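Long-range contacts in hemin ABC transporter, periplasmic hemin-binding protein HutB (PDB 5KHL), which probably binds hemin in the periplasm of Vibrio cholerae and delivers it to an ABC transporter for import: residues P73-S79 and I96-I101; R18-S24 and V40-S46; N164-S168 and N183-P187. One frame throughout, in Å; residues are numbered along the deposited sequence.

Interactions 1 and 2 belong to one parallel four-stranded sheet, in the order 39-42, 19-21, 75-78, 97-100. Interaction 2 pairs the first two of these strands and interaction 1 the last two; the central strands 19-21 and 75-78 are neighbours, so the two contacts touch, with centres 10 Å apart. Interaction 3 lies on the opposite side of the chain's centre, about 32 and 30 Å, centre to centre, from interactions 1 and 2; it joins strand 164-166 of a separate mixed sheet to the loop 183-187 before strand 192-194. Along the chain the order is 2, 1, 3. This separation matches the two-lobed build of periplasmic binding proteins, with one sheet to each lobe.

Interaction 1 of 3, residues P73-S79 and I96-I101; sequences PTHLIGS and IQVNVI
Strands 75-78 and 97-100 pair in parallel at one edge of the four-stranded sheet, their axes 4.6 Å apart and 11° from alignment. The backbone ladder alternates: Gln97 N donates to Thr74 O, Leu76 N to Gln97 O (2.7 Å), Asn99 N to Leu76 O and Gly78 N to Asn99 O, before a weak, bent bond from Ile101 N to Gly78 O. Two side chains of strand 97-100 attend His75 on the face it shares with Ile77. With CG anti to its carbonyl carbon (chi1 -60°), the His75 ring lies side by side with the Gln97 side chain, pointing the same way. Asn99 ND2 donates to His75 ND1 at 3.3 Å, lying at the ring edge and close to the ring plane; ring and amide are nearly coplanar, which would help fix the rotation of both. The Gln97 amide is instead turned 54° to the ring and brings NE2 to 3.1 Å from His75 CE1. Next along, Ile77 CG1 lies against Asn99 ND2 at 3.5 Å. At the start of the pair, Ile96 CD1 reaches Pro73 CG at 3.7 Å. Leu76 and Val98 project from the other face, where both side chains touch helix 85-93; His75 and Ile77 meet Ile120 of helix 107-120. Parallel neighbours joined through helix 85-93 make a classic beta-alpha-beta unit, here at the edge of an alpha/beta sheet.

Interaction 2 of 3, residues R18-S24 and V40-S46; sequences RIVSAGS and VAVDVTS
This contact closes the beta-alpha-beta unit of strand 19-21, helix 24-32 and strand 39-42, and then continues into a polar turn beside the helix start. Ile19 O accepts from Val40 N at 2.9 Å, almost straight at 172°, and only weakly from Ala41 N; Ser21 N donates back to Ala41 O at 3.0 Å. Val40 CG1 sits over one face of the Arg18 guanidinium, 3.5 Å from CZ, and also presses on Arg18 CB at 3.4 Å. The bend at chi3 (80°) folds the arginine over that methyl, while its NH2 bonds Glu72 O. The other branch, Val40 CG2, meets Val20 CG2 at 3.9 Å. Beyond the strands, Ser24 N donates to Thr45 OG1 at 3.3 Å. Asp43 organises this turn: Thr45 N reaches Asp43 OD2 from above the carboxylate plane, making an Asx turn, and Ser46 OG donates to Asp43 OD1 at 2.5 Å. Asp43 OD1 lies 3.1 Å from N of Gly23, the N-cap residue of helix 24-32, too bent for a hydrogen bond; this helix N-terminus probably favours the carboxylate's negative charge. Thr27 of that helix bonds both Ser21 OG and Ser46 OG, while strand 75-78 flanks strand 19-21 on its other edge.

Interaction 3 of 3, residues N164-S168 and N183-P187; sequences NVAGS and NPASP
Gly167 and Ser186 bring their CA atoms within 4.2 Å where the chain leaving strand 164-166 passes a type I beta turn, Asn183 to Ser186, closed by Ser186 N donating to Asn183 O at 2.8 Å. The polar link between the segments is made by the Asn183 amide. With CG anti to the backbone N (chi1 179°), the side chain extends toward the end of the strand, and ND2 donates to Ala166 O at 3.0 Å. The N-H points well at its acceptor, 164° at the hydrogen, and Ala166 O lies close to the amide plane; seen from the carbonyl, the donor is tilted 24° from its plane. A water completes a small ring, donating to Ala166 O at 2.6 Å and to Asn183 OD1 at 2.7 Å, so the strand carbonyl receives both the amide and the water. OD1 also takes a weak bond from Ala185 N, inside the turn. Asn183 ND2 has a second acceptor in Asp173 OD2 of helix 171-178, tying strand end, turn and helix together through one amide.

Apolar packing runs alongside this. Val165 CG2 touches Ala185 CB at 3.9 Å, and Ala185 CB also lies 3.8 Å from Ala166 O. Farther along, Ser168 CB approaches Ser186 O at 3.2 Å, while the Ser168 hydroxyl makes weak hydrogen bonds to Ile189 O and Thr190 OG1. On the turn itself, Ser186 OG donates to Asn183 O in the carbonyl plane, adding to the backbone bond on that oxygen.

The chemistry implies a loop joined to the strand end by one direct amide bond and one water bridge, with small side chains packed alongside: both ends of a buried amide are engaged, which would hold its rotation, and the water lets Ala166 O and Asn183 OD1, two acceptors, share one bridge.

Interaction 1 of 3, residues P73-S79 and I96-I101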
loop_
_atom_site.group_PDB
_atom_site.type_symbol
_atom_site.label_atom_id
_atom_site.label_comp_id
_atom_site.label_asym_id
_atom_site.label_seq_id
_atom_site.Cartn_x
_atom_site.Cartn_y
_atom_site.Cartn_z
ATOM N N PRO A 73 18.100 -18.589 -5.224
ATOM C CA PRO A 73 17.696 -17.344 -5.863
ATOM C C PRO A 73 18.926 -16.559 -6.304
ATOM O O PRO A 73 20.037 -16.884 -5.889
ATOM C CB PRO A 73 16.936 -16.618 -4.749
ATOM C CG PRO A 73 17.649 -17.027 -3.531
ATOM C CD PRO A 73 18.133 -18.444 -3.756
ATOM N N THR A 74 18.733 -15.550 -7.145
ATOM C CA THR A 74 19.818 -14.657 -7.527
ATOM C C THR A 74 19.599 -13.275 -6.925
ATOM O O THR A 74 20.545 -12.510 -6.715
ATOM C CB THR A 74 19.925 -14.553 -9.034
ATOM O OG1 THR A 74 18.717 -13.981 -9.546
ATOM C CG2 THR A 74 20.104 -15.945 -9.620
ATOM N N HIS A 75 18.339 -12.968 -6.645
ATOM C CA HIS A 75 17.980 -11.700 -6.049
ATOM C C HIS A 75 17.003 -11.893 -4.911
ATOM O O HIS A 75 16.137 -12.785 -4.946
ATOM C CB HIS A 75 17.360 -10.773 -7.089
ATOM C CG HIS A 75 18.264 -10.459 -8.232
ATOM N ND1 HIS A 75 18.980 -9.283 -8.323
ATOM C CD2 HIS A 75 18.574 -11.167 -9.346
ATOM C CE1 HIS A 75 19.693 -9.283 -9.434
ATOM N NE2 HIS A 75 19.461 -10.418 -10.073
ATOM N N LEU A 76 17.170 -11.064 -3.889
ATOM C CA LEU A 76 16.144 -10.866 -2.890
ATOM C C LEU A 76 15.848 -9.394 -2.921
ATOM O O LEU A 76 16.724 -8.576 -2.627
ATOM C CB LEU A 76 16.583 -11.291 -1.495
ATOM C CG LEU A 76 15.698 -10.760 -0.367
ATOM C CD1 LEU A 76 14.291 -11.360 -0.429
ATOM C CD2 LEU A 76 16.314 -11.022 0.980
ATOM N N ILE A 77 14.621 -9.060 -3.302
ATOM C CA ILE A 77 14.225 -7.681 -3.454
ATOM C C ILE A 77 13.133 -7.337 -2.454
ATOM O O ILE A 77 12.094 -7.991 -2.398
ATOM C CB ILE A 77 13.728 -7.392 -4.895
ATOM C CG1 ILE A 77 14.778 -7.794 -5.923
ATOM C CG2 ILE A 77 13.396 -5.918 -5.076
ATOM C CD1 ILE A 77 14.235 -7.828 -7.350
ATOM N N GLY A 78 13.347 -6.281 -1.686
ATOM C CA GLY A 78 12.294 -5.802 -0.818
ATOM C C GLY A 78 12.604 -4.447 -0.232
ATOM O O GLY A 78 13.542 -3.768 -0.669
ATOM N N SER A 79 11.810 -4.046 0.755
ATOM C CA SER A 79 11.991 -2.754 1.401
ATOM C C SER A 79 13.105 -2.834 2.427
ATOM O O SER A 79 13.670 -3.890 2.656
ATOM C CB SER A 79 10.709 -2.287 2.075
ATOM O OG SER A 79 10.479 -3.017 3.262
ATOM N N ILE A 96 23.892 -13.874 -3.117
ATOM C CA ILE A 96 22.576 -13.392 -3.522
ATOM C C ILE A 96 22.535 -11.857 -3.535
ATOM O O ILE A 96 22.898 -11.214 -2.545
ATOM C CB ILE A 96 21.457 -13.890 -2.577
ATOM C CG1 ILE A 96 21.722 -15.322 -2.073
ATOM C CG2 ILE A 96 20.106 -13.738 -3.248
ATOM C CD1 ILE A 96 21.301 -16.414 -3.008
ATOM N N GLN A 97 22.083 -11.264 -4.636
ATOM C CA GLN A 97 21.879 -9.815 -4.658
ATOM C C GLN A 97 20.708 -9.432 -3.745
ATOM O O GLN A 97 19.564 -9.858 -3.956
ATOM C CB GLN A 97 21.633 -9.304 -6.083
ATOM C CG GLN A 97 22.871 -8.785 -6.808
ATOM C CD GLN A 97 22.528 -7.792 -7.919
ATOM O OE1 GLN A 97 22.181 -6.637 -7.656
ATOM N NE2 GLN A 97 22.622 -8.243 -9.166
ATOM N N VAL A 98 20.994 -8.628 -2.727
ATOM C CA VAL A 98 19.948 -8.192 -1.818
ATOM C C VAL A 98 19.627 -6.719 -2.082
ATOM O O VAL A 98 20.370 -5.824 -1.669
ATOM C CB VAL A 98 20.345 -8.420 -0.338
ATOM C CG1 VAL A 98 19.232 -7.981 0.586
ATOM C CG2 VAL A 98 20.672 -9.895 -0.089
ATOM N N ASN A 99 18.521 -6.490 -2.794
ATOM C CA ASN A 99 18.121 -5.153 -3.221
ATOM C C ASN A 99 17.070 -4.518 -2.342
ATOM O O ASN A 99 15.902 -4.901 -2.375
ATOM C CB ASN A 99 17.584 -5.175 -4.645
ATOM C CG ASN A 99 18.530 -5.813 -5.597
ATOM O OD1 ASN A 99 19.607 -5.278 -5.869
ATOM N ND2 ASN A 99 18.149 -6.976 -6.119
ATOM N N VAL A 100 17.500 -3.535 -1.568
ATOM C CA VAL A 100 16.592 -2.681 -0.840
ATOM C C VAL A 100 16.080 -1.614 -1.801
ATOM O O VAL A 100 16.842 -1.026 -2.582
ATOM C CB VAL A 100 17.265 -2.051 0.383
ATOM C CG1 VAL A 100 16.341 -0.990 1.032
ATOM C CG2 VAL A 100 17.663 -3.155 1.371
ATOM N N ILE A 101 14.781 -1.372 -1.724
ATOM C CA ILE A 101 14.051 -0.705 -2.775
ATOM C C ILE A 101 13.145 0.335 -2.114
ATOM O O ILE A 101 12.942 0.268 -0.906
ATOM C CB ILE A 101 13.285 -1.787 -3.600
ATOM C CG1 ILE A 101 13.601 -1.648 -5.075
ATOM C CG2 ILE A 101 11.782 -1.879 -3.258
ATOM C CD1 ILE A 101 15.000 -2.035 -5.381
#

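Interaction 2 of 3, residues R18-S24 and V40-S46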
loop_
_atom_site.group_PDB
_atom_site.type_symbol
_atom_site.label_atom_id
_atom_site.label_comp_id
_atom_site.label_asym_id
_atom_site.label_seq_id
_atom_site.Cartn_x
_atom_site.Cartn_y
_atom_site.Cartn_z
ATOM N N ARG A 18 16.283 -15.474 -10.921
ATOM C CA ARG A 18 15.485 -16.150 -9.904
ATOM C C ARG A 18 15.245 -15.161 -8.773
ATOM O O ARG A 18 16.093 -14.966 -7.904
ATOM C CB ARG A 18 16.184 -17.421 -9.405
ATOM C CG ARG A 18 16.873 -18.194 -10.532
ATOM C CD ARG A 18 17.226 -19.625 -10.143
ATOM N NE ARG A 18 16.057 -20.491 -10.242
ATOM C CZ ARG A 18 15.407 -20.981 -9.199
ATOM N NH1 ARG A 18 14.346 -21.753 -9.379
ATOM N NH2 ARG A 18 15.827 -20.699 -7.978
ATOM N N ILE A 19 14.092 -14.514 -8.801
ATOM C CA ILE A 19 13.815 -13.449 -7.855
ATOM C C ILE A 19 12.934 -13.885 -6.687
ATOM O O ILE A 19 11.850 -14.428 -6.892
ATOM C CB ILE A 19 13.131 -12.263 -8.561
ATOM C CG1 ILE A 19 14.133 -11.548 -9.469
ATOM C CG2 ILE A 19 12.526 -11.322 -7.549
ATOM C CD1 ILE A 19 13.491 -10.602 -10.464
ATOM N N VAL A 20 13.401 -13.636 -5.464
ATOM C CA VAL A 20 12.497 -13.610 -4.329
ATOM C C VAL A 20 11.995 -12.194 -4.098
ATOM O O VAL A 20 12.753 -11.302 -3.708
ATOM C CB VAL A 20 13.150 -14.109 -3.053
ATOM C CG1 VAL A 20 12.156 -13.977 -1.871
ATOM C CG2 VAL A 20 13.628 -15.568 -3.227
ATOM N N SER A 21 10.717 -11.978 -4.366
ATOM C CA SER A 21 10.123 -10.689 -4.072
ATOM C C SER A 21 9.572 -10.681 -2.653
ATOM O O SER A 21 8.713 -11.499 -2.303
ATOM C CB SER A 21 9.036 -10.353 -5.074
ATOM O OG SER A 21 8.247 -9.328 -4.536
ATOM N N ALA A 22 10.077 -9.756 -1.842
ATOM C CA ALA A 22 9.827 -9.782 -0.410
ATOM C C ALA A 22 8.741 -8.796 0.010
ATOM O O ALA A 22 8.524 -8.568 1.200
ATOM C CB ALA A 22 11.085 -9.498 0.332
ATOM N N GLY A 23 8.063 -8.217 -0.973
ATOM C CA GLY A 23 7.026 -7.240 -0.699
ATOM C C GLY A 23 6.018 -7.094 -1.815
ATOM O O GLY A 23 6.375 -7.110 -3.003
ATOM N N SER A 24 4.755 -6.951 -1.414
ATOM C CA SER A 24 3.632 -6.719 -2.323
ATOM C C SER A 24 3.937 -5.628 -3.375
ATOM O O SER A 24 3.676 -5.811 -4.568
ATOM C CB SER A 24 2.382 -6.353 -1.510
ATOM O OG SER A 24 1.235 -6.291 -2.335
ATOM N N VAL A 40 10.733 -16.648 -8.302
ATOM C CA VAL A 40 10.781 -18.015 -7.794
ATOM C C VAL A 40 10.008 -18.122 -6.493
ATOM O O VAL A 40 9.667 -19.205 -6.068
ATOM C CB VAL A 40 12.222 -18.503 -7.550
ATOM C CG1 VAL A 40 12.979 -18.547 -8.854
ATOM C CG2 VAL A 40 12.928 -17.616 -6.527
ATOM N N ALA A 41 9.727 -16.982 -5.870
ATOM C CA ALA A 41 9.010 -16.956 -4.599
ATOM C C ALA A 41 8.599 -15.533 -4.253
ATOM O O ALA A 41 9.228 -14.584 -4.672
ATOM C CB ALA A 41 9.874 -17.541 -3.493
ATOM N N VAL A 42 7.551 -15.404 -3.455
ATOM C CA VAL A 42 7.017 -14.116 -3.043
ATOM C C VAL A 42 6.763 -14.162 -1.544
ATOM O O VAL A 42 6.876 -15.209 -0.931
ATOM C CB VAL A 42 5.706 -13.764 -3.784
ATOM C CG1 VAL A 42 5.874 -13.965 -5.267
ATOM C CG2 VAL A 42 4.544 -14.613 -3.283
ATOM N N ASP A 43 6.415 -13.027 -0.950
ATOM C CA ASP A 43 6.172 -12.982 0.485
ATOM C C ASP A 43 4.684 -13.199 0.743
ATOM O O ASP A 43 3.921 -13.304 -0.203
ATOM C CB ASP A 43 6.632 -11.646 1.059
ATOM C CG ASP A 43 5.729 -10.511 0.634
ATOM O OD1 ASP A 43 5.717 -10.192 -0.566
ATOM O OD2 ASP A 43 5.019 -9.954 1.484
ATOM N N VAL A 44 4.266 -13.254 2.005
ATOM C CA VAL A 44 2.859 -13.506 2.321
ATOM C C VAL A 44 1.913 -12.427 1.784
ATOM O O VAL A 44 0.789 -12.745 1.375
ATOM C CB VAL A 44 2.622 -13.634 3.840
ATOM C CG1 VAL A 44 3.271 -14.905 4.376
ATOM C CG2 VAL A 44 3.141 -12.400 4.572
ATOM N N THR A 45 2.366 -11.166 1.782
ATOM C CA THR A 45 1.529 -10.029 1.355
ATOM C C THR A 45 1.406 -9.902 -0.165
ATOM O O THR A 45 0.589 -9.128 -0.652
ATOM C CB THR A 45 2.053 -8.637 1.897
ATOM O OG1 THR A 45 3.261 -8.244 1.224
ATOM C CG2 THR A 45 2.309 -8.674 3.377
ATOM N N SER A 46 2.224 -10.645 -0.908
ATOM C CA SER A 46 2.239 -10.525 -2.365
ATOM C C SER A 46 1.120 -11.320 -2.987
ATOM O O SER A 46 0.738 -12.355 -2.476
ATOM C CB SER A 46 3.573 -10.989 -2.954
ATOM O OG SER A 46 4.576 -10.012 -2.788
#

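Interaction 3 of 3, residues N164-S168 and N183-P187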
loop_
_atom_site.group_PDB
_atom_site.type_symbol
_atom_site.label_atom_id
_atom_site.label_comp_id
_atom_site.label_asym_id
_atom_site.label_seq_id
_atom_site.Cartn_x
_atom_site.Cartn_y
_atom_site.Cartn_z
ATOM N N ASN A 164 -6.837 4.134 15.450
ATOM C CA ASN A 164 -5.799 5.012 14.916
ATOM C C ASN A 164 -6.210 5.753 13.650
ATOM O O ASN A 164 -7.203 5.419 13.003
ATOM C CB ASN A 164 -4.525 4.224 14.636
ATOM C CG ASN A 164 -3.614 4.173 15.824
ATOM O OD1 ASN A 164 -4.069 4.116 16.961
ATOM N ND2 ASN A 164 -2.317 4.212 15.574
ATOM N N VAL A 165 -5.428 6.770 13.305
ATOM C CA VAL A 165 -5.673 7.536 12.098
ATOM C C VAL A 165 -4.384 7.732 11.287
ATOM O O VAL A 165 -3.285 7.763 11.836
ATOM C CB VAL A 165 -6.299 8.891 12.438
ATOM C CG1 VAL A 165 -5.275 9.800 13.112
ATOM C CG2 VAL A 165 -6.885 9.542 11.171
ATOM N N ALA A 166 -4.531 7.831 9.971
ATOM C CA ALA A 166 -3.401 8.139 9.110
ATOM C C ALA A 166 -3.250 9.631 8.949
ATOM O O ALA A 166 -4.085 10.284 8.323
ATOM C CB ALA A 166 -3.564 7.488 7.753
ATOM N N GLY A 167 -2.181 10.169 9.528
ATOM C CA GLY A 167 -1.825 11.557 9.329
ATOM C C GLY A 167 -0.902 11.706 8.139
ATOM O O GLY A 167 -0.982 10.938 7.179
ATOM N N SER A 168 -0.017 12.694 8.208
ATOM C CA SER A 168 0.941 12.945 7.138
ATOM C C SER A 168 1.855 11.738 6.895
ATOM O O SER A 168 1.982 10.858 7.755
ATOM C CB SER A 168 1.792 14.168 7.465
ATOM O OG SER A 168 2.758 13.853 8.460
ATOM N N ASN A 183 -7.329 15.564 3.833
ATOM C CA ASN A 183 -7.140 14.716 5.000
ATOM C C ASN A 183 -7.005 15.589 6.231
ATOM O O ASN A 183 -5.919 16.071 6.508
ATOM C CB ASN A 183 -5.904 13.834 4.861
ATOM C CG ASN A 183 -5.683 12.972 6.081
ATOM O OD1 ASN A 183 -6.605 12.767 6.877
ATOM N ND2 ASN A 183 -4.460 12.457 6.242
ATOM N N PRO A 184 -8.103 15.775 6.985
ATOM C CA PRO A 184 -8.096 16.712 8.120
ATOM C C PRO A 184 -7.010 16.386 9.147
ATOM O O PRO A 184 -6.526 17.262 9.868
ATOM C CB PRO A 184 -9.493 16.549 8.740
ATOM C CG PRO A 184 -10.304 15.769 7.743
ATOM C CD PRO A 184 -9.335 14.970 6.917
ATOM N N ALA A 185 -6.615 15.122 9.193
ATOM C CA ALA A 185 -5.566 14.692 10.106
ATOM C C ALA A 185 -4.151 15.059 9.649
ATOM O O ALA A 185 -3.242 15.070 10.474
ATOM C CB ALA A 185 -5.659 13.174 10.319
ATOM N N SER A 186 -3.962 15.342 8.355
ATOM C CA SER A 186 -2.606 15.376 7.745
ATOM C C SER A 186 -1.675 16.513 8.170
ATOM O O SER A 186 -0.460 16.349 8.129
ATOM C CB SER A 186 -2.690 15.373 6.203
ATOM O OG SER A 186 -3.058 16.622 5.641
ATOM N N PRO A 187 -2.216 17.671 8.558
ATOM C CA PRO A 187 -1.264 18.619 9.151
ATOM C C PRO A 187 -0.794 18.176 10.545
ATOM O O PRO A 187 0.381 17.857 10.741
ATOM C CB PRO A 187 -2.066 19.919 9.232
ATOM C CG PRO A 187 -3.519 19.471 9.205
ATOM C CD PRO A 187 -3.539 18.275 8.318
HETATM O O HOH W 1 -6.638 10.159 7.741
#